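Local structure of transcriptional regulator AcuR (Rhodobacter sphaeroides 2.4.1, 3BRU) at residues G65-Y70 against A75-A80; Q95-G100 against Q156-Q161; M114-M119 against D203-F208; Q135-G138 against F144-A147; D179-A184 against R210-H215. The protein represses transcription of its own operon as a TetR-family DNA-binding regulator, probably by binding two operator sequences in the promoter. All blocks are in the same frame, centred on the assembly; numbering follows the deposited sequence.

Interaction 1: G65-Y70 against A75-A80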
# COMPACT_ATOMS: atom_id res chain seq x y z
N GLY A 65 -2.28 30.34 -16.45
CA GLY A 65 -1.18 31.24 -16.24
C GLY A 65 -0.79 31.35 -14.78
O GLY A 65 0.37 31.65 -14.49
N SER A 66 -1.75 31.12 -13.87
CA SER A 66 -1.49 31.13 -12.42
C SER A 66 -0.80 29.84 -11.94
O SER A 66 0.06 29.88 -11.07
CB SER A 66 -2.76 31.35 -11.61
OG SER A 66 -3.32 32.59 -11.93
N PHE A 67 -1.19 28.71 -12.51
CA PHE A 67 -0.50 27.48 -12.28
C PHE A 67 0.98 27.61 -12.69
O PHE A 67 1.87 27.24 -11.92
CB PHE A 67 -1.18 26.32 -13.03
CG PHE A 67 -0.53 25.01 -12.80
CD1 PHE A 67 -0.93 24.20 -11.74
CD2 PHE A 67 0.54 24.59 -13.59
CE1 PHE A 67 -0.31 22.98 -11.50
CE2 PHE A 67 1.19 23.35 -13.35
CZ PHE A 67 0.77 22.56 -12.30
N TYR A 68 1.25 28.16 -13.87
CA TYR A 68 2.65 28.22 -14.35
C TYR A 68 3.47 29.32 -13.73
O TYR A 68 4.69 29.30 -13.78
CB TYR A 68 2.78 28.15 -15.89
CG TYR A 68 2.40 26.76 -16.38
CD1 TYR A 68 3.18 25.64 -16.05
CD2 TYR A 68 1.21 26.56 -17.09
CE1 TYR A 68 2.80 24.37 -16.45
CE2 TYR A 68 0.83 25.29 -17.50
CZ TYR A 68 1.62 24.19 -17.19
OH TYR A 68 1.22 22.94 -17.62
N HIS A 69 2.80 30.26 -13.07
CA HIS A 69 3.46 31.24 -12.25
C HIS A 69 4.22 30.57 -11.11
O HIS A 69 5.35 30.95 -10.79
CB HIS A 69 2.43 32.21 -11.67
CG HIS A 69 3.03 33.30 -10.84
ND1 HIS A 69 3.78 34.33 -11.39
CD2 HIS A 69 3.00 33.54 -9.50
CE1 HIS A 69 4.17 35.15 -10.43
NE2 HIS A 69 3.71 34.70 -9.28
N TYR A 70 3.60 29.56 -10.51
CA TYR A 70 4.09 28.91 -9.32
C TYR A 70 4.85 27.62 -9.62
O TYR A 70 5.78 27.29 -8.90
CB TYR A 70 2.92 28.64 -8.37
CG TYR A 70 2.35 29.90 -7.73
CD1 TYR A 70 3.08 30.63 -6.78
CD2 TYR A 70 1.08 30.37 -8.07
CE1 TYR A 70 2.55 31.79 -6.18
CE2 TYR A 70 0.55 31.53 -7.50
CZ TYR A 70 1.29 32.22 -6.54
OH TYR A 70 0.77 33.35 -5.97
N ALA A 75 5.25 17.75 -12.46
CA ALA A 75 6.23 17.17 -11.55
C ALA A 75 6.64 18.13 -10.42
O ALA A 75 6.79 17.70 -9.29
CB ALA A 75 7.46 16.66 -12.32
N ASP A 76 6.80 19.41 -10.71
CA ASP A 76 7.20 20.41 -9.72
C ASP A 76 6.03 20.66 -8.74
O ASP A 76 6.24 20.82 -7.53
CB ASP A 76 7.58 21.70 -10.45
CG ASP A 76 8.29 22.73 -9.53
OD1 ASP A 76 9.15 22.30 -8.71
OD2 ASP A 76 8.02 23.98 -9.62
N PHE A 77 4.82 20.69 -9.29
CA PHE A 77 3.57 20.65 -8.53
C PHE A 77 3.41 19.46 -7.58
O PHE A 77 3.15 19.65 -6.38
CB PHE A 77 2.38 20.71 -9.50
CG PHE A 77 1.05 20.84 -8.83
CD1 PHE A 77 0.81 21.83 -7.90
CD2 PHE A 77 0.01 19.98 -9.14
CE1 PHE A 77 -0.43 21.98 -7.32
CE2 PHE A 77 -1.21 20.11 -8.54
CZ PHE A 77 -1.44 21.11 -7.65
N GLY A 78 3.51 18.25 -8.11
CA GLY A 78 3.58 17.05 -7.28
C GLY A 78 4.57 17.10 -6.11
O GLY A 78 4.23 16.69 -5.01
N LEU A 79 5.80 17.59 -6.32
CA LEU A 79 6.76 17.75 -5.22
C LEU A 79 6.37 18.79 -4.18
O LEU A 79 6.64 18.62 -3.00
CB LEU A 79 8.17 18.08 -5.74
CG LEU A 79 8.88 16.93 -6.46
CD1 LEU A 79 10.05 17.49 -7.28
CD2 LEU A 79 9.37 15.89 -5.48
N ALA A 80 5.76 19.87 -4.64
CA ALA A 80 5.19 20.88 -3.76
C ALA A 80 4.07 20.28 -2.92
O ALA A 80 3.89 20.68 -1.76
CB ALA A 80 4.64 22.08 -4.58
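Phe67 drives the edge of its ring into one face of Phe77, and this T-shaped pair makes up most of the contact between 65-70 and 75-80. The centroids lie 5.2 Å apart and the planes stand at 69°. Of the edge atoms, Phe67 CE1 sits 3.7 Å from Phe77 CG, over the Phe77 face but offset toward that ring's rim, while Phe67 CZ reaches back to Phe77 CB at 3.7 Å. Both rings leave their helices the same way, with CG anti to the backbone N (chi1 -178° in Phe67, -173° in Phe77), and the two side chains cross at about a right angle. Phe71 meets both rings; Val53 and Leu57 pack on Phe67, and Ile56 on Phe77, so the pair is buried between three helices. Helix 64-70 belongs to the predicted helix-turn-helix of the TetR-type DNA-binding domain and probably serves as its recognition helix, and helix 74-97 is the long connector that starts in this domain and runs into the C-terminal domain. The aromatic pair thus joins the presumed recognition helix to the first turns of the connector. Toward solvent the contact thins out. Tyr70 is exposed and its ring leads away from 75-80, leaving its backbone to approach the other helix: Tyr70 O lies 4.1 Å from Asp76 OD2. That carboxylate oxygen instead accepts a hydrogen bond from the backbone N of Arg72, in the short turn between the two helices, where the side chain of Asn73 accepts one from Asp76 N.

Interaction 2: Q95-G100 against Q156-Q161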
# COMPACT_ATOMS: atom_id res chain seq x y z
N GLN A 95 -0.06 16.68 17.65
CA GLN A 95 -1.22 16.63 18.55
C GLN A 95 -1.17 15.35 19.39
O GLN A 95 -1.36 15.40 20.61
CB GLN A 95 -2.53 16.73 17.78
CG GLN A 95 -3.31 17.90 18.19
CD GLN A 95 -4.63 18.06 17.45
OE1 GLN A 95 -5.69 18.13 18.07
NE2 GLN A 95 -4.58 18.14 16.13
N ALA A 96 -0.88 14.23 18.72
CA ALA A 96 -0.83 12.92 19.35
C ALA A 96 0.50 12.71 20.07
O ALA A 96 0.54 12.60 21.31
CB ALA A 96 -1.10 11.83 18.32
N PHE A 97 1.60 12.70 19.32
CA PHE A 97 2.92 12.32 19.85
C PHE A 97 3.47 13.26 20.91
O PHE A 97 4.24 12.81 21.77
CB PHE A 97 3.94 12.18 18.72
CG PHE A 97 3.79 10.93 17.88
CD1 PHE A 97 2.60 10.21 17.86
CD2 PHE A 97 4.85 10.51 17.06
CE1 PHE A 97 2.46 9.04 17.07
CE2 PHE A 97 4.73 9.36 16.27
CZ PHE A 97 3.53 8.62 16.27
N LEU A 98 3.10 14.55 20.84
CA LEU A 98 3.60 15.53 21.82
C LEU A 98 2.65 15.83 23.00
O LEU A 98 2.93 16.70 23.83
CB LEU A 98 4.03 16.84 21.15
CG LEU A 98 5.08 16.82 20.04
CD1 LEU A 98 5.48 18.23 19.81
CD2 LEU A 98 6.31 15.97 20.37
N ASP A 99 1.54 15.09 23.07
CA ASP A 99 0.59 15.22 24.20
C ASP A 99 1.11 14.55 25.48
O ASP A 99 1.01 13.32 25.63
CB ASP A 99 -0.81 14.66 23.85
CG ASP A 99 -1.87 14.98 24.95
OD1 ASP A 99 -1.50 15.34 26.09
OD2 ASP A 99 -3.09 14.87 24.68
N GLY A 100 1.61 15.38 26.40
CA GLY A 100 2.19 14.96 27.68
C GLY A 100 1.18 14.52 28.73
O GLY A 100 1.56 14.03 29.80
N GLN A 156 8.77 7.61 10.80
CA GLN A 156 9.41 6.50 11.49
C GLN A 156 10.32 6.95 12.63
O GLN A 156 10.30 6.37 13.69
CB GLN A 156 10.20 5.64 10.48
CG GLN A 156 9.32 4.72 9.65
CD GLN A 156 10.07 3.98 8.53
OE1 GLN A 156 9.42 3.40 7.66
NE2 GLN A 156 11.41 4.02 8.54
N ARG A 157 11.11 8.00 12.41
CA ARG A 157 11.97 8.57 13.46
C ARG A 157 11.15 9.12 14.65
O ARG A 157 11.57 9.01 15.81
CB ARG A 157 12.79 9.72 12.91
CG ARG A 157 14.21 9.42 12.67
CD ARG A 157 14.99 10.67 12.18
NE ARG A 157 14.79 10.91 10.75
CZ ARG A 157 14.15 11.96 10.24
NH1 ARG A 157 13.68 12.95 11.04
NH2 ARG A 157 14.00 12.04 8.93
N ARG A 158 10.01 9.74 14.36
CA ARG A 158 9.18 10.28 15.44
C ARG A 158 8.58 9.14 16.27
O ARG A 158 8.49 9.22 17.49
CB ARG A 158 8.09 11.20 14.90
CG ARG A 158 8.63 12.44 14.24
CD ARG A 158 7.49 13.39 13.86
NE ARG A 158 6.87 13.98 15.05
CZ ARG A 158 6.00 15.00 15.04
NH1 ARG A 158 5.62 15.56 13.89
NH2 ARG A 158 5.54 15.46 16.20
N THR A 159 8.20 8.07 15.57
CA THR A 159 7.55 6.90 16.15
C THR A 159 8.51 6.05 16.99
O THR A 159 8.13 5.61 18.06
CB THR A 159 6.87 6.09 15.03
OG1 THR A 159 6.05 7.00 14.29
CG2 THR A 159 5.99 4.97 15.56
N ALA A 160 9.74 5.85 16.51
CA ALA A 160 10.78 5.17 17.28
C ALA A 160 11.07 5.92 18.57
O ALA A 160 11.26 5.32 19.61
CB ALA A 160 12.03 5.01 16.47
N GLN A 161 11.10 7.24 18.50
CA GLN A 161 11.31 8.06 19.70
C GLN A 161 10.15 7.82 20.69
O GLN A 161 10.39 7.64 21.87
CB GLN A 161 11.45 9.52 19.33
CG GLN A 161 11.75 10.44 20.50
CD GLN A 161 11.35 11.90 20.21
OE1 GLN A 161 11.01 12.26 19.06
NE2 GLN A 161 11.38 12.75 21.24
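Phe97 lays one end of its ring against the backbone and side chains of Arg158 and Thr159. Phe97 CE2 comes to 3.4 Å from Thr159 OG1, which lies at the ring edge, near its plane, and the same carbon is 3.9 Å from Arg158 C. Beside it, Phe97 CD2 rests 4.0 Å from Arg158 CB. The arginine then runs past the ring with a bend at chi3 (70°), which turns the guanidinium until its plane stands 87° from that of the phenyl group. Its far end reaches Leu98, where NH2 of Arg158 is 4.1 Å from CG of Leu98, in a looser contact at the guanidinium edge.

Neither polar end depends on the ring. Arg158 NH2 forms a salt bridge with Asp94, one turn back from Leu98, and Arg158 NH1 binds the carbonyl oxygen of Ala90, so the arginine grips the last turns of helix 74-97. Thr159 OG1 hydrogen-bonds to the carbonyl oxygen of Trp155 in its own helix and to the indole NE1 of Trp186 on helix 178-199. With two such partners holding it, the hydroxyl can lie beside an aromatic C-H edge without leaving a buried polar atom unsatisfied. Contacts across the two segments are therefore dispersive, while ionic and hydrogen bonds just behind them probably help to fix helix 143-167 against the end of helix 74-97.

Interaction 3: M114-M119 against D203-F208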
# COMPACT_ATOMS: atom_id res chain seq x y z
N MSE A 114 -7.67 9.45 15.52
CA MSE A 114 -7.72 10.70 14.76
C MSE A 114 -7.63 10.55 13.25
O MSE A 114 -8.40 11.19 12.52
CB MSE A 114 -6.60 11.63 15.20
CG MSE A 114 -6.78 12.15 16.61
SE MSE A 114 -5.55 13.58 17.13
CE MSE A 114 -3.89 12.89 16.40
N ALA A 115 -6.66 9.76 12.79
CA ALA A 115 -6.49 9.51 11.39
C ALA A 115 -7.75 8.83 10.85
O ALA A 115 -8.21 9.18 9.78
CB ALA A 115 -5.22 8.66 11.13
N GLU A 116 -8.30 7.87 11.58
CA GLU A 116 -9.58 7.26 11.18
C GLU A 116 -10.75 8.26 11.11
O GLU A 116 -11.57 8.22 10.17
CB GLU A 116 -9.93 6.13 12.13
CG GLU A 116 -11.28 5.45 11.83
CD GLU A 116 -11.60 4.28 12.78
OE1 GLU A 116 -10.65 3.79 13.49
OE2 GLU A 116 -12.80 3.87 12.83
N GLU A 117 -10.84 9.15 12.10
CA GLU A 117 -11.84 10.21 12.10
C GLU A 117 -11.72 11.12 10.89
O GLU A 117 -12.73 11.51 10.29
CB GLU A 117 -11.77 11.04 13.40
CG GLU A 117 -12.34 10.28 14.61
CD GLU A 117 -11.91 10.86 15.97
OE1 GLU A 117 -11.11 11.83 16.01
OE2 GLU A 117 -12.41 10.34 17.02
N GLY A 118 -10.48 11.46 10.53
CA GLY A 118 -10.20 12.21 9.33
C GLY A 118 -10.69 11.47 8.10
O GLY A 118 -11.39 12.03 7.29
N MSE A 119 -10.31 10.20 7.97
CA MSE A 119 -10.75 9.39 6.81
C MSE A 119 -12.27 9.22 6.73
O MSE A 119 -12.82 9.18 5.62
CB MSE A 119 -10.09 8.01 6.80
CG MSE A 119 -8.62 7.95 6.42
SE MSE A 119 -8.21 6.02 6.18
CE MSE A 119 -9.17 5.67 4.45
N ASP A 203 -12.70 -1.12 9.05
CA ASP A 203 -12.36 -2.45 9.55
C ASP A 203 -10.89 -2.85 9.44
O ASP A 203 -10.36 -3.41 10.39
CB ASP A 203 -13.23 -3.52 8.88
CG ASP A 203 -14.72 -3.17 8.96
OD1 ASP A 203 -15.07 -1.96 8.88
OD2 ASP A 203 -15.55 -4.12 9.09
N PRO A 204 -10.24 -2.62 8.26
CA PRO A 204 -8.80 -2.95 8.15
C PRO A 204 -7.91 -2.15 9.09
O PRO A 204 -6.84 -2.64 9.47
CB PRO A 204 -8.47 -2.64 6.69
CG PRO A 204 -9.80 -2.63 5.99
CD PRO A 204 -10.75 -2.08 6.98
N LEU A 205 -8.34 -0.94 9.46
CA LEU A 205 -7.65 -0.14 10.42
C LEU A 205 -7.69 -0.81 11.78
O LEU A 205 -6.65 -0.89 12.44
CB LEU A 205 -8.25 1.27 10.51
CG LEU A 205 -8.31 2.08 9.22
CD1 LEU A 205 -8.91 3.47 9.50
CD2 LEU A 205 -6.91 2.18 8.59
N HIS A 206 -8.87 -1.29 12.19
CA HIS A 206 -9.04 -1.86 13.51
C HIS A 206 -8.31 -3.19 13.58
O HIS A 206 -7.68 -3.55 14.59
CB HIS A 206 -10.52 -2.09 13.84
CG HIS A 206 -11.38 -0.86 13.74
ND1 HIS A 206 -12.75 -0.93 13.52
CD2 HIS A 206 -11.08 0.45 13.84
CE1 HIS A 206 -13.25 0.29 13.51
NE2 HIS A 206 -12.26 1.15 13.68
N SER A 207 -8.40 -3.93 12.49
CA SER A 207 -7.77 -5.23 12.35
C SER A 207 -6.25 -5.11 12.47
O SER A 207 -5.63 -5.85 13.22
CB SER A 207 -8.14 -5.84 11.02
OG SER A 207 -7.75 -7.18 11.06
N PHE A 208 -5.68 -4.16 11.74
CA PHE A 208 -4.25 -3.89 11.86
C PHE A 208 -3.79 -3.51 13.30
O PHE A 208 -2.82 -4.06 13.81
CB PHE A 208 -3.76 -2.85 10.84
CG PHE A 208 -2.40 -2.28 11.20
CD1 PHE A 208 -1.25 -3.08 11.07
CD2 PHE A 208 -2.29 -1.01 11.75
CE1 PHE A 208 -0.01 -2.60 11.45
CE2 PHE A 208 -1.03 -0.51 12.15
CZ PHE A 208 0.12 -1.32 11.98
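Within the all-helical C-terminal domain of this TetR-family regulator, helix 104-120 and helix 203-212 are bridged by a His-carboxylate hydrogen bond between His206 and Glu116, set beside an apolar patch. The short segments run antiparallel, at 171°, with axes 11.3 Å apart, a spacing spanned by side chains alone. Glu116 does most of the reaching: CG lies anti to the backbone N (chi1 178°) and the chain stays extended beyond it, carrying the carboxylate across to the imidazole. His206 NE2 donates to Glu116 OE2 at 2.9 Å with an N-H...O angle of 152°. The oxygen is met on its syn side, though the donor stands somewhat out of the carboxylate plane and the acceptor is tilted from the ring plane. Glu116 OE1 also lies close, 3.1 Å from His206 NE2, at the ring edge. A nearby carboxylate would tend to stabilise a protonated imidazole.

Beside the polar pair, Leu205 CD1 packs 3.9 Å from Glu116 CG, so the methylene part of the glutamate serves as an apolar surface. The same methyl lies 4.2 Å from SE of Met119, a selenomethionine, whose side chain also touches Phe124. On another side of helix 203-212, Pro204, Ser207 and Phe208 pack on the second subunit. Polar bridging on one side and subunit contact on another suit a helix of the dimerising C-terminal domain characteristic of TetR-family repressors.

Interaction 4: Q135-G138 against F144-A147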
# COMPACT_ATOMS: atom_id res chain seq x y z
N GLN A 135 3.09 3.73 -3.94
CA GLN A 135 2.61 2.63 -4.77
C GLN A 135 2.75 2.84 -6.28
O GLN A 135 3.01 1.87 -7.00
CB GLN A 135 1.16 2.28 -4.42
CG GLN A 135 0.73 0.92 -4.93
CD GLN A 135 1.36 -0.26 -4.17
OE1 GLN A 135 2.58 -0.42 -4.16
NE2 GLN A 135 0.51 -1.12 -3.59
N GLU A 136 2.56 4.06 -6.78
CA GLU A 136 2.73 4.27 -8.23
C GLU A 136 4.12 4.76 -8.68
O GLU A 136 4.27 5.28 -9.78
CB GLU A 136 1.62 5.15 -8.80
CG GLU A 136 1.61 6.57 -8.29
CD GLU A 136 0.23 7.25 -8.50
OE1 GLU A 136 -0.23 7.91 -7.51
OE2 GLU A 136 -0.37 7.11 -9.63
N MSE A 137 5.12 4.57 -7.82
CA MSE A 137 6.48 5.00 -8.08
C MSE A 137 7.01 4.65 -9.50
O MSE A 137 7.72 5.45 -10.09
CB MSE A 137 7.41 4.48 -6.98
CG MSE A 137 8.84 5.06 -7.01
SE MSE A 137 8.99 7.02 -6.85
CE MSE A 137 9.98 7.47 -8.54
N GLY A 138 6.65 3.48 -10.06
CA GLY A 138 7.10 3.13 -11.40
C GLY A 138 6.69 4.15 -12.48
O GLY A 138 7.35 4.23 -13.53
N PHE A 144 10.80 12.00 -7.12
CA PHE A 144 9.79 11.62 -6.15
C PHE A 144 10.30 10.56 -5.16
O PHE A 144 9.93 10.62 -3.99
CB PHE A 144 8.54 11.14 -6.88
CG PHE A 144 7.73 12.26 -7.49
CD1 PHE A 144 8.28 13.12 -8.43
CD2 PHE A 144 6.41 12.45 -7.12
CE1 PHE A 144 7.52 14.16 -8.98
CE2 PHE A 144 5.65 13.48 -7.69
CZ PHE A 144 6.21 14.32 -8.63
N ARG A 145 11.14 9.62 -5.61
CA ARG A 145 11.61 8.54 -4.76
C ARG A 145 12.19 9.03 -3.41
O ARG A 145 11.69 8.66 -2.34
CB ARG A 145 12.60 7.62 -5.51
CG ARG A 145 12.71 6.20 -4.93
CD ARG A 145 13.63 5.21 -5.77
NE ARG A 145 13.15 5.03 -7.16
CZ ARG A 145 12.13 4.25 -7.52
NH1 ARG A 145 11.74 4.16 -8.79
NH2 ARG A 145 11.47 3.55 -6.61
N ALA A 146 13.20 9.89 -3.47
CA ALA A 146 13.85 10.42 -2.28
C ALA A 146 12.90 11.31 -1.48
O ALA A 146 12.96 11.34 -0.23
CB ALA A 146 15.10 11.20 -2.68
N ALA A 147 12.02 12.03 -2.18
CA ALA A 147 11.10 12.92 -1.49
C ALA A 147 10.10 12.07 -0.71
O ALA A 147 9.87 12.33 0.47
CB ALA A 147 10.42 13.83 -2.46
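Met137, a selenomethionine, is the residue of 135-138 that reaches Phe144 and Arg145 at the start of helix 143-167. Ahead of it, Gln135 faces the second subunit, its carbonyl oxygen bonded to Lys197 there, and Glu136 turns to Tyr48 N and Ser49 OG, tying this loop to the DNA-binding domain. From Met137 the side chain swings across to the helix. Bends at chi2 and chi3 fold it against the other segment: CG lies against one face of the Arg145 guanidinium, 3.4 Å from CZ. SE settles 3.6 Å from Arg145 N and 4.1 Å from Phe144 CB, and CE comes 3.8 Å from Arg145 NH1, on the same face of the guanidinium.

The two side chains cross at about a right angle. Arg145 is bent at chi3 (-60°), and its polar atoms look past the selenomethionine: NE forms a salt bridge with Asp142, and NH2 donates to the carbonyl oxygen of Leu198 of the second subunit. NE and NH2 of the cation are thus bonded to oxygens, while one face meets an apolar chain, which leaves the contact itself van der Waals in character.

Interaction 5: D179-A184 against R210-H215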
# COMPACT_ATOMS: atom_id res chain seq x y z
N ASP A 179 13.32 1.07 16.62
CA ASP A 179 13.39 1.45 15.20
C ASP A 179 12.70 0.45 14.27
O ASP A 179 12.05 0.85 13.29
CB ASP A 179 14.84 1.61 14.76
CG ASP A 179 15.50 2.80 15.40
OD1 ASP A 179 14.97 3.94 15.23
OD2 ASP A 179 16.56 2.58 16.05
N ALA A 180 12.89 -0.85 14.55
CA ALA A 180 12.29 -1.95 13.78
C ALA A 180 10.77 -1.96 13.93
O ALA A 180 10.00 -2.13 12.97
CB ALA A 180 12.89 -3.33 14.20
N LEU A 181 10.34 -1.74 15.15
CA LEU A 181 8.92 -1.65 15.43
C LEU A 181 8.27 -0.41 14.76
O LEU A 181 7.19 -0.51 14.15
CB LEU A 181 8.71 -1.68 16.93
CG LEU A 181 7.36 -2.23 17.35
CD1 LEU A 181 7.19 -3.65 16.87
CD2 LEU A 181 7.24 -2.10 18.86
N ALA A 182 8.97 0.72 14.79
CA ALA A 182 8.49 1.94 14.12
C ALA A 182 8.35 1.72 12.61
O ALA A 182 7.41 2.21 12.01
CB ALA A 182 9.43 3.12 14.40
N GLU A 183 9.30 0.98 12.01
CA GLU A 183 9.26 0.70 10.62
C GLU A 183 8.12 -0.27 10.34
O GLU A 183 7.37 -0.07 9.39
CB GLU A 183 10.59 0.15 10.09
CG GLU A 183 10.55 -0.00 8.57
CD GLU A 183 11.82 -0.57 7.97
OE1 GLU A 183 12.69 -1.04 8.74
OE2 GLU A 183 11.93 -0.56 6.72
N ALA A 184 8.00 -1.32 11.14
CA ALA A 184 6.89 -2.24 10.95
C ALA A 184 5.53 -1.54 11.13
O ALA A 184 4.65 -1.79 10.32
CB ALA A 184 6.99 -3.45 11.84
N ARG A 210 -5.36 -3.75 16.28
CA ARG A 210 -5.69 -4.79 17.22
C ARG A 210 -4.56 -5.82 17.25
O ARG A 210 -4.08 -6.20 18.31
CB ARG A 210 -6.99 -5.44 16.79
CG ARG A 210 -7.65 -6.30 17.84
CD ARG A 210 -9.14 -6.64 17.50
NE ARG A 210 -10.02 -5.45 17.42
CZ ARG A 210 -10.70 -5.05 16.33
NH1 ARG A 210 -10.64 -5.73 15.17
NH2 ARG A 210 -11.46 -3.95 16.41
N THR A 211 -4.12 -6.25 16.08
CA THR A 211 -3.06 -7.27 15.97
C THR A 211 -1.67 -6.71 16.30
O THR A 211 -0.92 -7.33 17.03
CB THR A 211 -3.18 -8.01 14.62
OG1 THR A 211 -4.47 -8.64 14.59
CG2 THR A 211 -2.10 -9.06 14.45
N PHE A 212 -1.38 -5.50 15.85
CA PHE A 212 -0.11 -4.81 16.19
C PHE A 212 0.06 -4.53 17.68
O PHE A 212 1.17 -4.59 18.20
CB PHE A 212 0.03 -3.50 15.41
CG PHE A 212 1.44 -3.02 15.32
CD1 PHE A 212 2.28 -3.43 14.27
CD2 PHE A 212 1.97 -2.15 16.28
CE1 PHE A 212 3.61 -3.02 14.19
CE2 PHE A 212 3.30 -1.73 16.21
CZ PHE A 212 4.12 -2.15 15.16
N GLY A 213 -1.05 -4.22 18.35
CA GLY A 213 -1.10 -3.94 19.81
C GLY A 213 -0.58 -5.06 20.70
O GLY A 213 -0.20 -4.80 21.85
N ARG A 214 -0.54 -6.29 20.17
CA ARG A 214 0.03 -7.46 20.84
C ARG A 214 1.53 -7.35 21.04
O ARG A 214 2.09 -8.06 21.88
CB ARG A 214 -0.17 -8.72 19.99
CG ARG A 214 -1.57 -9.11 19.63
CD ARG A 214 -2.34 -9.53 20.79
NE ARG A 214 -3.31 -10.55 20.41
CZ ARG A 214 -3.33 -11.80 20.89
NH1 ARG A 214 -4.29 -12.63 20.48
NH2 ARG A 214 -2.41 -12.23 21.78
N HIS A 215 2.19 -6.53 20.24
CA HIS A 215 3.64 -6.32 20.38
C HIS A 215 4.00 -5.62 21.69
O HIS A 215 5.15 -5.62 22.08
CB HIS A 215 4.23 -5.53 19.20
CG HIS A 215 4.21 -6.26 17.89
ND1 HIS A 215 4.94 -7.41 17.67
CD2 HIS A 215 3.58 -5.99 16.72
CE1 HIS A 215 4.76 -7.81 16.42
NE2 HIS A 215 3.94 -6.96 15.82
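Phe212 and Leu181 carry most of the buried surface here, with His215 adding a third face to the cluster. The phenyl ring of Phe212 points its far end at helix 178-199: CZ lies 3.6 Å from the carbonyl oxygen of Leu181, which sits at the ring edge near its plane, and 3.8 Å from Leu181 CD1. Ala184, one turn after Leu181, has its CB 4.1 Å from Phe212 CE1, the small methyl letting the ring come close to the helix backbone, as the 3.9 Å from Phe212 CE1 to Ala184 C confirms. The ring is sent across by a first torsion that sets CG anti to the backbone N (chi1 -160°).

Leu181 starts out alongside the other segment, but its end turns to it, so that CD1 meets two rings. Besides CZ of Phe212, it lies 4.1 Å from His215 CG, over one face of the imidazole but offset toward its rim. His215 in turn places CD2 3.7 Å above the plane of Phe212, over the ring centre, and the phenyl ring is therefore covered on that face by its neighbour one turn later. No hydrogen bond crosses between the segments.

Behind this layer, Phe163 of helix 143-167 touches Leu181, and Phe208 meets the ring of Phe212. Thr211 of the second subunit packs on Leu181, Ala184 and His215, while the two His215 rings of the dimer meet each other. Helices 178-199 and 203-212 thus pair within one chain and face the other, as in the four-helix bundle interface by which TetR-family repressors dimerise.

Interaction 1 lies in the DNA-binding domain and is an aromatic pair, far from interactions 2, 3 and 5, whose centres are 32 to 38 Å away. Interaction 2 shares helix 74-97 with it, at the opposite end, and helix 143-167 with interaction 4. Interaction 4 touches interaction 1, where Leu79 and Phe144 pack, and so connects the two domains. Interactions 3 and 5 share helix 203-212. Interactions 4 and 5 are buried and chiefly apolar, whereas 1, 2 and 3 are partly buried; among the five, interaction 3 alone has a hydrogen bond between its segments. Interactions 3, 4 and 5 have residues packing on the second subunit; interaction 2 reaches it through Gln156, and interaction 1 does not touch it.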